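Local coordinates for protein xyloglucan-specific endo-beta-1,4-glucanase (Uncultured bacterium, PDB 4W88) that probably cleaves the beta-1,4-glucan backbone of xyloglucan as a family 5 glycoside hydrolase specific for this plant cell-wall polysaccharide, at residues 44-49 and 322-327; 148-153 and 198-203. The protein carries 1 engineered substitution. One frame throughout, in Å; residues are numbered along the deposited sequence. Where two conformers were deposited one is given.

Contact 1: 44-49 and 322-327; sequences QEIVDT and SLLKWY
Ile46 and Leu324 mark the closest backbone approach, CA to CA 6.6 Å, where the first turns of helix 44-53 meet the tip of a small hairpin formed by strands 319-320 and 325-326. Ser322 and Leu323 have the backbone angles of a type I turn, and Leu324, with positive phi, closes it as a G1 beta bulge in which Leu324 and Lys325 both face Asn320. With CG anti to its carbonyl carbon (chi1 -58°), Leu324 sends its two methyls onto the helix. CD2 lies 3.6 Å from Thr49 OG1 and 3.8 Å from Ile46 CG1, the leucine crossing both side chains at about a right angle; CD1 rests against the CB of Glu45, whose carboxylate leads away. In the barrel fold, helix 44-53 links the first and second strands and the hairpin follows the eighth, so the contact joins elements beside the seam where the barrel closes. Thr49 turns its hydroxyl back onto its own helix: OG1 donates to Glu45 O over 2.7 Å, on the opposite face of that carbonyl from Thr49 N, which gives Glu45 O two donors. The carbonyl of Thr49 meets the edge of the Trp326 indole in the ring plane, its O 3.6 Å from CZ2. One water bridges the pair, donating to Thr49 O (2.8 Å) and accepting from Trp326 NE1 (3.0 Å), while Arg53 makes a cation-pi contact with the same indole.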
ATOM      1  N   GLN A  44      -8.342  11.045  15.614  1.00 16.08           N
ATOM      2  CA  GLN A  44      -7.135  10.743  16.366  1.00 17.01           C
ATOM      3  C   GLN A  44      -7.268   9.401  17.152  1.00 16.98           C
ATOM      4  O   GLN A  44      -6.356   8.603  17.174  1.00 17.19           O
ATOM      5  CB  GLN A  44      -6.768  11.899  17.294  1.00 18.17           C
ATOM      6  CG  GLN A  44      -5.481  11.717  18.081  1.00 17.89           C
ATOM      7  CD  GLN A  44      -4.280  11.818  17.226  1.00 16.99           C
ATOM      8  OE1 GLN A  44      -3.973  12.896  16.696  1.00 18.56           O
ATOM      9  NE2 GLN A  44      -3.595  10.740  17.067  1.00 18.51           N
ATOM     10  N   GLU A  45      -8.454   9.172  17.729  1.00 19.69           N
ATOM     11  CA  GLU A  45      -8.722   8.012  18.519  1.00 20.13           C
ATOM     12  C   GLU A  45      -8.666   6.727  17.688  1.00 16.39           C
ATOM     13  O   GLU A  45      -8.173   5.681  18.171  1.00 20.48           O
ATOM     14  CB  GLU A  45     -10.079   8.095  19.214  1.00 22.12           C
ATOM     15  CG  GLU A  45     -10.155   9.159  20.311  1.00 22.14           C
ATOM     16  CD  GLU A  45     -10.591  10.540  19.840  1.00 24.60           C
ATOM     17  OE1 GLU A  45     -10.551  10.869  18.622  1.00 22.06           O
ATOM     18  OE2 GLU A  45     -11.004  11.362  20.708  1.00 25.18           O
ATOM     19  N   ILE A  46      -9.203   6.763  16.464  1.00 18.41           N
ATOM     20  CA  ILE A  46      -9.116   5.582  15.599  1.00 18.38           C
ATOM     21  C   ILE A  46      -7.626   5.217  15.388  1.00 16.05           C
ATOM     22  O   ILE A  46      -7.212   4.066  15.493  1.00 17.83           O
ATOM     23  CB  ILE A  46      -9.872   5.843  14.272  1.00 18.41           C
ATOM     24  CG1 ILE A  46     -11.391   5.732  14.545  1.00 19.29           C
ATOM     25  CG2 ILE A  46      -9.457   4.838  13.228  1.00 19.15           C
ATOM     26  CD1 ILE A  46     -12.289   6.275  13.478  1.00 20.06           C
ATOM     27  N   VAL A  47      -6.826   6.208  15.015  1.00 16.36           N
ATOM     28  CA  VAL A  47      -5.413   5.995  14.740  1.00 16.89           C
ATOM     29  C   VAL A  47      -4.703   5.524  16.014  1.00 15.79           C
ATOM     30  O   VAL A  47      -3.869   4.595  15.961  1.00 18.94           O
ATOM     31  CB  VAL A  47      -4.792   7.251  14.077  1.00 17.41           C
ATOM     32  CG1 VAL A  47      -3.284   7.156  13.956  1.00 18.46           C
ATOM     33  CG2 VAL A  47      -5.421   7.491  12.699  1.00 17.02           C
ATOM     34  N   ASP A  48      -5.002   6.155  17.154  1.00 17.08           N
ATOM     35  CA  ASP A  48      -4.447   5.722  18.441  1.00 19.18           C
ATOM     36  C   ASP A  48      -4.674   4.248  18.714  1.00 19.17           C
ATOM     37  O   ASP A  48      -3.813   3.506  19.186  1.00 19.02           O
ATOM     38  CB  ASP A  48      -5.043   6.470  19.633  1.00 21.08           C
ATOM     39  CG  ASP A  48      -4.771   7.931  19.703  1.00 17.59           C
ATOM     40  OD1 ASP A  48      -3.863   8.486  19.026  1.00 20.87           O
ATOM     41  OD2 ASP A  48      -5.567   8.563  20.498  1.00 19.20           O
ATOM     42  N   THR A  49      -5.875   3.790  18.402  1.00 18.19           N
ATOM     43  CA  THR A  49      -6.280   2.431  18.733  1.00 20.25           C
ATOM     44  C   THR A  49      -5.469   1.431  17.924  1.00 18.10           C
ATOM     45  O   THR A  49      -5.048   0.370  18.429  1.00 18.35           O
ATOM     46  CB  THR A  49      -7.802   2.258  18.457  1.00 17.89           C
ATOM     47  OG1 THR A  49      -8.544   3.233  19.187  1.00 20.54           O
ATOM     48  CG2 THR A  49      -8.306   0.901  18.808  1.00 24.24           C
ATOM     49  N   SER A 322     -16.103   2.383  14.755  1.00 24.90           N
ATOM     50  CA  SER A 322     -17.117   3.126  15.519  1.00 30.68           C
ATOM     51  C   SER A 322     -17.101   2.781  16.990  1.00 24.43           C
ATOM     52  O   SER A 322     -17.505   3.610  17.785  1.00 28.92           O
ATOM     53  CB  SER A 322     -18.524   2.924  14.983  1.00 32.32           C
ATOM     54  OG  SER A 322     -18.596   3.497  13.710  1.00 43.21           O
ATOM     55  N   LEU A 323     -16.703   1.562  17.324  1.00 28.42           N
ATOM     56  CA  LEU A 323     -16.692   1.095  18.694  1.00 30.73           C
ATOM     57  C   LEU A 323     -15.306   1.173  19.329  1.00 29.77           C
ATOM     58  O   LEU A 323     -15.168   0.990  20.542  1.00 25.93           O
ATOM     59  CB  LEU A 323     -17.176  -0.350  18.768  1.00 33.49           C
ATOM     60  CG  LEU A 323     -18.612  -0.499  18.349  1.00 36.98           C
ATOM     61  CD1 LEU A 323     -19.090  -1.893  18.689  1.00 49.54           C
ATOM     62  CD2 LEU A 323     -19.470   0.532  19.061  1.00 44.45           C
ATOM     63  N   LEU A 324     -14.297   1.370  18.489  1.00 26.36           N
ATOM     64  CA  LEU A 324     -12.890   1.300  18.924  1.00 25.43           C
ATOM     65  C   LEU A 324     -12.601  -0.031  19.611  1.00 25.89           C
ATOM     66  O   LEU A 324     -11.845  -0.088  20.624  1.00 27.94           O
ATOM     67  CB  LEU A 324     -12.503   2.500  19.847  1.00 24.26           C
ATOM     68  CG  LEU A 324     -12.717   3.882  19.210  1.00 27.10           C
ATOM     69  CD1 LEU A 324     -12.339   4.963  20.175  1.00 31.94           C
ATOM     70  CD2 LEU A 324     -11.877   4.005  17.929  1.00 27.39           C
ATOM     71  N   LYS A 325     -13.131  -1.094  19.011  1.00 26.10           N
ATOM     72  CA  LYS A 325     -12.885  -2.463  19.454  1.00 25.04           C
ATOM     73  C   LYS A 325     -12.575  -3.288  18.204  1.00 20.37           C
ATOM     74  O   LYS A 325     -13.006  -2.961  17.134  1.00 29.01           O
ATOM     75  CB  LYS A 325     -14.142  -3.044  20.179  1.00 29.36           C
ATOM     76  CG  LYS A 325     -14.629  -2.325  21.437  1.00 52.52           C
ATOM     77  CD  LYS A 325     -13.518  -2.048  22.470  1.00 55.86           C
ATOM     78  CE  LYS A 325     -13.907  -1.045  23.550  1.00 70.36           C
ATOM     79  NZ  LYS A 325     -14.968  -1.634  24.359  1.00 74.66           N
ATOM     80  N   TRP A 326     -11.794  -4.365  18.386  1.00 22.88           N
ATOM     81  CA  TRP A 326     -11.389  -5.185  17.300  1.00 24.61           C
ATOM     82  C   TRP A 326     -12.457  -6.232  17.002  1.00 23.15           C
ATOM     83  O   TRP A 326     -13.021  -6.856  17.939  1.00 27.88           O
ATOM     84  CB  TRP A 326      -9.993  -5.771  17.562  1.00 24.91           C
ATOM     85  CG  TRP A 326      -8.975  -4.701  17.708  1.00 23.45           C
ATOM     86  CD1 TRP A 326      -8.647  -4.050  18.858  1.00 22.60           C
ATOM     87  CD2 TRP A 326      -8.181  -4.117  16.665  1.00 21.49           C
ATOM     88  NE1 TRP A 326      -7.665  -3.097  18.608  1.00 23.38           N
ATOM     89  CE2 TRP A 326      -7.413  -3.081  17.253  1.00 20.31           C
ATOM     90  CE3 TRP A 326      -8.064  -4.322  15.271  1.00 20.05           C
ATOM     91  CZ2 TRP A 326      -6.499  -2.301  16.493  1.00 21.78           C
ATOM     92  CZ3 TRP A 326      -7.160  -3.565  14.544  1.00 19.43           C
ATOM     93  CH2 TRP A 326      -6.425  -2.544  15.131  1.00 19.48           C
ATOM     94  N   TYR A 327     -12.747  -6.438  15.718  1.00 26.59           N
ATOM     95  CA  TYR A 327     -13.747  -7.460  15.337  1.00 22.38           C
ATOM     96  C   TYR A 327     -13.381  -8.893  15.743  1.00 24.94           C
ATOM     97  O   TYR A 327     -14.250  -9.731  16.007  1.00 25.58           O
ATOM     98  CB  TYR A 327     -13.947  -7.490  13.843  1.00 21.92           C
ATOM     99  CG  TYR A 327     -14.657  -6.298  13.240  1.00 22.83           C
ATOM    100  CD1 TYR A 327     -16.008  -6.068  13.504  1.00 24.14           C
ATOM    101  CD2 TYR A 327     -13.967  -5.380  12.403  1.00 22.16           C
ATOM    102  CE1 TYR A 327     -16.647  -4.954  12.972  1.00 21.71           C
ATOM    103  CE2 TYR A 327     -14.636  -4.286  11.838  1.00 21.59           C
ATOM    104  CZ  TYR A 327     -15.939  -4.084  12.142  1.00 21.55           C
ATOM    105  OH  TYR A 327     -16.613  -3.040  11.611  1.00 25.41           O
TER
HETATM  106  O   HOH W   1      -6.113  -1.225  20.414  1.00 24.13           O

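Contact 2: 148-153 and 198-203. With BGC (beta-D-glucopyranose), chain C.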
ATOM      1  N   ASN A 148      -0.493   2.932  -6.717  1.00 14.96           N
ATOM      2  CA  ASN A 148      -1.123   1.710  -6.180  1.00 15.26           C
ATOM      3  C   ASN A 148      -1.662   0.878  -7.319  1.00 15.28           C
ATOM      4  O   ASN A 148      -2.532   1.340  -8.086  1.00 17.02           O
ATOM      5  CB  ASN A 148      -2.274   2.042  -5.264  1.00 14.68           C
ATOM      6  CG  ASN A 148      -2.868   0.805  -4.625  1.00 14.35           C
ATOM      7  OD1 ASN A 148      -2.190   0.153  -3.821  1.00 15.11           O
ATOM      8  ND2 ASN A 148      -4.052   0.406  -5.100  1.00 16.70           N
ATOM      9  N   GLU A 149      -1.092  -0.307  -7.486  1.00 15.49           N
ATOM     10  CA  GLU A 149      -1.524  -1.240  -8.502  1.00 16.70           C
ATOM     11  C   GLU A 149      -1.687  -0.654  -9.902  1.00 16.64           C
ATOM     12  O   GLU A 149      -2.711  -0.847 -10.531  1.00 17.35           O
ATOM     13  CB  GLU A 149      -2.735  -1.993  -8.044  1.00 15.77           C
ATOM     14  CG  GLU A 149      -2.512  -2.763  -6.757  1.00 16.63           C
ATOM     15  CD  GLU A 149      -3.678  -3.603  -6.251  1.00 20.94           C
ATOM     16  OE1 GLU A 149      -4.843  -3.430  -6.701  1.00 25.85           O
ATOM     17  OE2 GLU A 149      -3.418  -4.449  -5.310  1.00 21.23           O
ATOM     18  N   PRO A 150      -0.721   0.152 -10.334  1.00 15.63           N
ATOM     19  CA  PRO A 150      -0.876   0.811 -11.641  1.00 17.46           C
ATOM     20  C   PRO A 150      -1.030  -0.227 -12.757  1.00 17.24           C
ATOM     21  O   PRO A 150      -0.264  -1.197 -12.791  1.00 17.03           O
ATOM     22  CB  PRO A 150       0.406   1.611 -11.775  1.00 18.01           C
ATOM     23  CG  PRO A 150       1.450   0.850 -10.940  1.00 18.49           C
ATOM     24  CD  PRO A 150       0.608   0.424  -9.737  1.00 16.43           C
ATOM     25  N   ARG A 151      -1.994  -0.035 -13.643  1.00 20.95           N
ATOM     26  CA  ARG A 151      -2.349  -1.058 -14.606  1.00 17.92           C
ATOM     27  C   ARG A 151      -3.344  -0.492 -15.616  1.00 21.67           C
ATOM     28  O   ARG A 151      -3.753   0.673 -15.485  1.00 19.24           O
ATOM     29  CB  ARG A 151      -2.965  -2.304 -13.904  1.00 17.00           C
ATOM     30  CG  ARG A 151      -4.280  -1.985 -13.187  1.00 16.94           C
ATOM     31  CD  ARG A 151      -4.730  -3.013 -12.134  1.00 19.30           C
ATOM     32  NE  ARG A 151      -6.082  -2.723 -11.659  1.00 19.72           N
ATOM     33  CZ  ARG A 151      -6.437  -1.811 -10.763  1.00 19.25           C
ATOM     34  NH1 ARG A 151      -5.568  -1.031 -10.201  1.00 19.68           N
ATOM     35  NH2 ARG A 151      -7.701  -1.678 -10.405  1.00 23.13           N
HETATM   36  N   MSE A 152      -3.770  -1.326 -16.575  1.00 22.48           N
HETATM   37  CA  MSE A 152      -4.861  -0.987 -17.501  1.00 20.93           C
HETATM   38  C   MSE A 152      -6.040  -1.886 -17.063  1.00 23.45           C
HETATM   39  O   MSE A 152      -6.102  -3.100 -17.419  1.00 23.94           O
HETATM   40  CB  MSE A 152      -4.486  -1.292 -18.965  0.50 21.31           C
HETATM   41  CG  MSE A 152      -5.704  -1.150 -19.878  0.50 30.23           C
HETATM   42 SE   MSE A 152      -6.106   0.748 -20.106  0.50 46.14          SE
HETATM   43  CE  MSE A 152      -7.488   0.891 -18.744  0.50 36.81           C
ATOM     44  N   ALA A 153      -6.969  -1.316 -16.317  1.00 21.47           N
ATOM     45  CA  ALA A 153      -8.123  -2.080 -15.869  1.00 25.01           C
ATOM     46  C   ALA A 153      -8.894  -2.627 -17.051  1.00 25.71           C
ATOM     47  O   ALA A 153      -9.133  -1.922 -18.055  1.00 29.69           O
ATOM     48  CB  ALA A 153      -9.042  -1.268 -14.914  1.00 30.98           C
ATOM     49  N   TYR A 198       4.218  -3.347 -11.995  1.00 21.93           N
ATOM     50  CA  TYR A 198       2.909  -3.283 -12.649  1.00 18.69           C
ATOM     51  C   TYR A 198       1.924  -4.052 -11.754  1.00 18.55           C
ATOM     52  O   TYR A 198       2.209  -5.200 -11.345  1.00 18.32           O
ATOM     53  CB  TYR A 198       2.953  -3.980 -14.006  1.00 18.11           C
ATOM     54  CG  TYR A 198       1.655  -3.890 -14.752  1.00 18.27           C
ATOM     55  CD1 TYR A 198       0.566  -4.781 -14.512  1.00 20.91           C
ATOM     56  CD2 TYR A 198       1.458  -2.913 -15.725  1.00 20.37           C
ATOM     57  CE1 TYR A 198      -0.625  -4.623 -15.231  1.00 19.93           C
ATOM     58  CE2 TYR A 198       0.286  -2.817 -16.471  1.00 23.11           C
ATOM     59  CZ  TYR A 198      -0.739  -3.667 -16.246  1.00 22.04           C
ATOM     60  OH  TYR A 198      -1.886  -3.535 -16.983  1.00 20.89           O
ATOM     61  N   GLY A 199       0.793  -3.432 -11.411  1.00 19.50           N
ATOM     62  CA  GLY A 199      -0.197  -4.082 -10.551  1.00 20.11           C
ATOM     63  C   GLY A 199       0.226  -4.451  -9.140  1.00 17.23           C
ATOM     64  O   GLY A 199      -0.500  -5.224  -8.486  1.00 18.14           O
ATOM     65  N   HIS A 200       1.390  -3.970  -8.678  1.00 19.36           N
ATOM     66  CA  HIS A 200       2.041  -4.502  -7.502  1.00 19.54           C
ATOM     67  C   HIS A 200       2.215  -6.044  -7.554  1.00 17.63           C
ATOM     68  O   HIS A 200       2.292  -6.712  -6.509  1.00 18.83           O
ATOM     69  CB  HIS A 200       1.273  -4.085  -6.264  1.00 15.82           C
ATOM     70  CG  HIS A 200       1.617  -2.731  -5.698  1.00 16.63           C
ATOM     71  ND1 HIS A 200       1.289  -1.544  -6.315  1.00 19.81           N
ATOM     72  CD2 HIS A 200       2.291  -2.390  -4.573  1.00 16.00           C
ATOM     73  CE1 HIS A 200       1.707  -0.530  -5.579  1.00 19.08           C
ATOM     74  NE2 HIS A 200       2.333  -1.020  -4.527  1.00 18.05           N
ATOM     75  N   ASN A 201       2.290  -6.588  -8.769  1.00 18.60           N
ATOM     76  CA  ASN A 201       2.457  -8.026  -9.058  1.00 17.87           C
ATOM     77  C   ASN A 201       3.900  -8.468  -8.796  1.00 19.83           C
ATOM     78  O   ASN A 201       4.836  -7.705  -9.012  1.00 20.61           O
ATOM     79  CB  ASN A 201       2.019  -8.312 -10.509  1.00 20.56           C
ATOM     80  CG  ASN A 201       2.198  -9.757 -10.905  1.00 22.26           C
ATOM     81  OD1 ASN A 201       3.286 -10.171 -11.350  1.00 23.58           O
ATOM     82  ND2 ASN A 201       1.152 -10.547 -10.746  1.00 27.72           N
ATOM     83  N   SER A 202       4.040  -9.706  -8.301  1.00 24.69           N
ATOM     84  CA  SER A 202       5.343 -10.309  -7.956  1.00 23.91           C
ATOM     85  C   SER A 202       5.713 -11.580  -8.738  1.00 28.26           C
ATOM     86  O   SER A 202       6.590 -12.340  -8.298  1.00 28.52           O
ATOM     87  CB  SER A 202       5.414 -10.600  -6.449  1.00 23.11           C
ATOM     88  OG  SER A 202       4.500 -11.558  -6.116  1.00 30.04           O
ATOM     89  N   ASP A 203       5.057 -11.817  -9.865  1.00 24.62           N
ATOM     90  CA  ASP A 203       5.421 -12.936 -10.759  1.00 22.91           C
ATOM     91  C   ASP A 203       6.818 -12.654 -11.325  1.00 27.06           C
ATOM     92  O   ASP A 203       7.246 -11.471 -11.504  1.00 24.96           O
ATOM     93  CB  ASP A 203       4.417 -13.111 -11.909  1.00 25.34           C
ATOM     94  CG  ASP A 203       2.981 -13.354 -11.452  1.00 28.97           C
ATOM     95  OD1 ASP A 203       2.697 -13.676 -10.296  1.00 29.25           O
ATOM     96  OD2 ASP A 203       2.076 -13.245 -12.337  1.00 37.85           O
TER
HETATM   97  C2  BGC C   4      -7.602  -8.213  -6.461  1.00 42.17           C
HETATM   98  C3  BGC C   4      -7.012  -6.921  -5.876  1.00 37.19           C
HETATM   99  C4  BGC C   4      -5.767  -7.180  -5.097  1.00 44.55           C
HETATM  100  C5  BGC C   4      -5.043  -8.116  -6.147  1.00 41.69           C
HETATM  101  C6  BGC C   4      -3.790  -8.464  -5.438  1.00 51.07           C
HETATM  102  C1  BGC C   4      -6.874  -8.971  -7.513  1.00 33.51           C
HETATM  103  O2  BGC C   4      -8.614  -7.743  -7.222  1.00 46.23           O
HETATM  104  O3  BGC C   4      -8.009  -6.401  -5.029  1.00 47.55           O
HETATM  105  O4  BGC C   4      -5.299  -5.915  -4.394  1.00 32.00           O
HETATM  106  O5  BGC C   4      -5.849  -9.280  -6.735  1.00 34.93           O
HETATM  107  O6  BGC C   4      -2.780  -9.103  -6.175  1.00 46.30           O
HETATM  108  O   HOH W   2      -1.666  -6.456  -6.440  1.00 28.59           O
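At the glycan-binding end of the TIM barrel, the loops after the fourth and fifth strands meet, among other places, at Glu149 and His200. Glu149 N donates to His200 ND1 over 2.9 Å, arriving 30° out of the imidazole plane. The ring's other nitrogen, NE2, is bonded to Glu145, and His223 stacks on the ring, so the imidazole is fixed in rotation. Residues 148-150 spell the Asn-Glu-Pro signature of family 5 glycosidases. Glu149, its chain extended beyond CG, passes along the Gly199 carbonyl into the pocket, where OE2 accepts a 2.6 Å bond from O4 of the bound glucose. A water donates both to that OE2 and to Gly199 O (2.7 Å) and also lies within hydrogen-bonding distance of glucose O6; His223 ND1 is a further partner of OE2. Behind the pocket, Gly199 N donates to Pro150 O (2.8 Å), and the same carbonyl oxygen sits 3.7 Å above the centre of the Tyr198 ring. CG of Tyr198 lies opposite the backbone N (chi1 -177°), which carries the phenol alongside Arg151, with CA and CB against its CZ, so that OH can accept from the N of Met152, a selenomethionine in the crystal, over 2.9 Å; this OH is also bonded to Glu166. A phenylalanine in place of Tyr198 would probably leave Met152 N and Glu166 without this shared partner. The Arg151 chain runs extended from CG to NE, and its NH1 donates, in the guanidinium plane, to Glu149 O (2.9 Å), while NE forms a salt bridge with Glu158, itself part of the glycan pocket.

Contact 1 and contact 2 lie on opposite sides of the centre of the chain, their own centres 31 Å apart and their nearest atoms about 18 Å apart. Along the chain, contact 2 is nested inside the long span of chain between Thr49 and Ser322 that contact 1 closes. The two differ in setting: contact 2 is buried and supplies a residue of the glycan pocket, and a Tris molecule, probably from the crystallisation liquor, has its nearest atom about 3 Å from the side chain of Asn148, whereas contact 1 is a surface packing of helix against hairpin, remote from the sugar. One joins neighbouring strand-to-helix loops midway round the barrel; the other lies beside the meeting of its first and last strands.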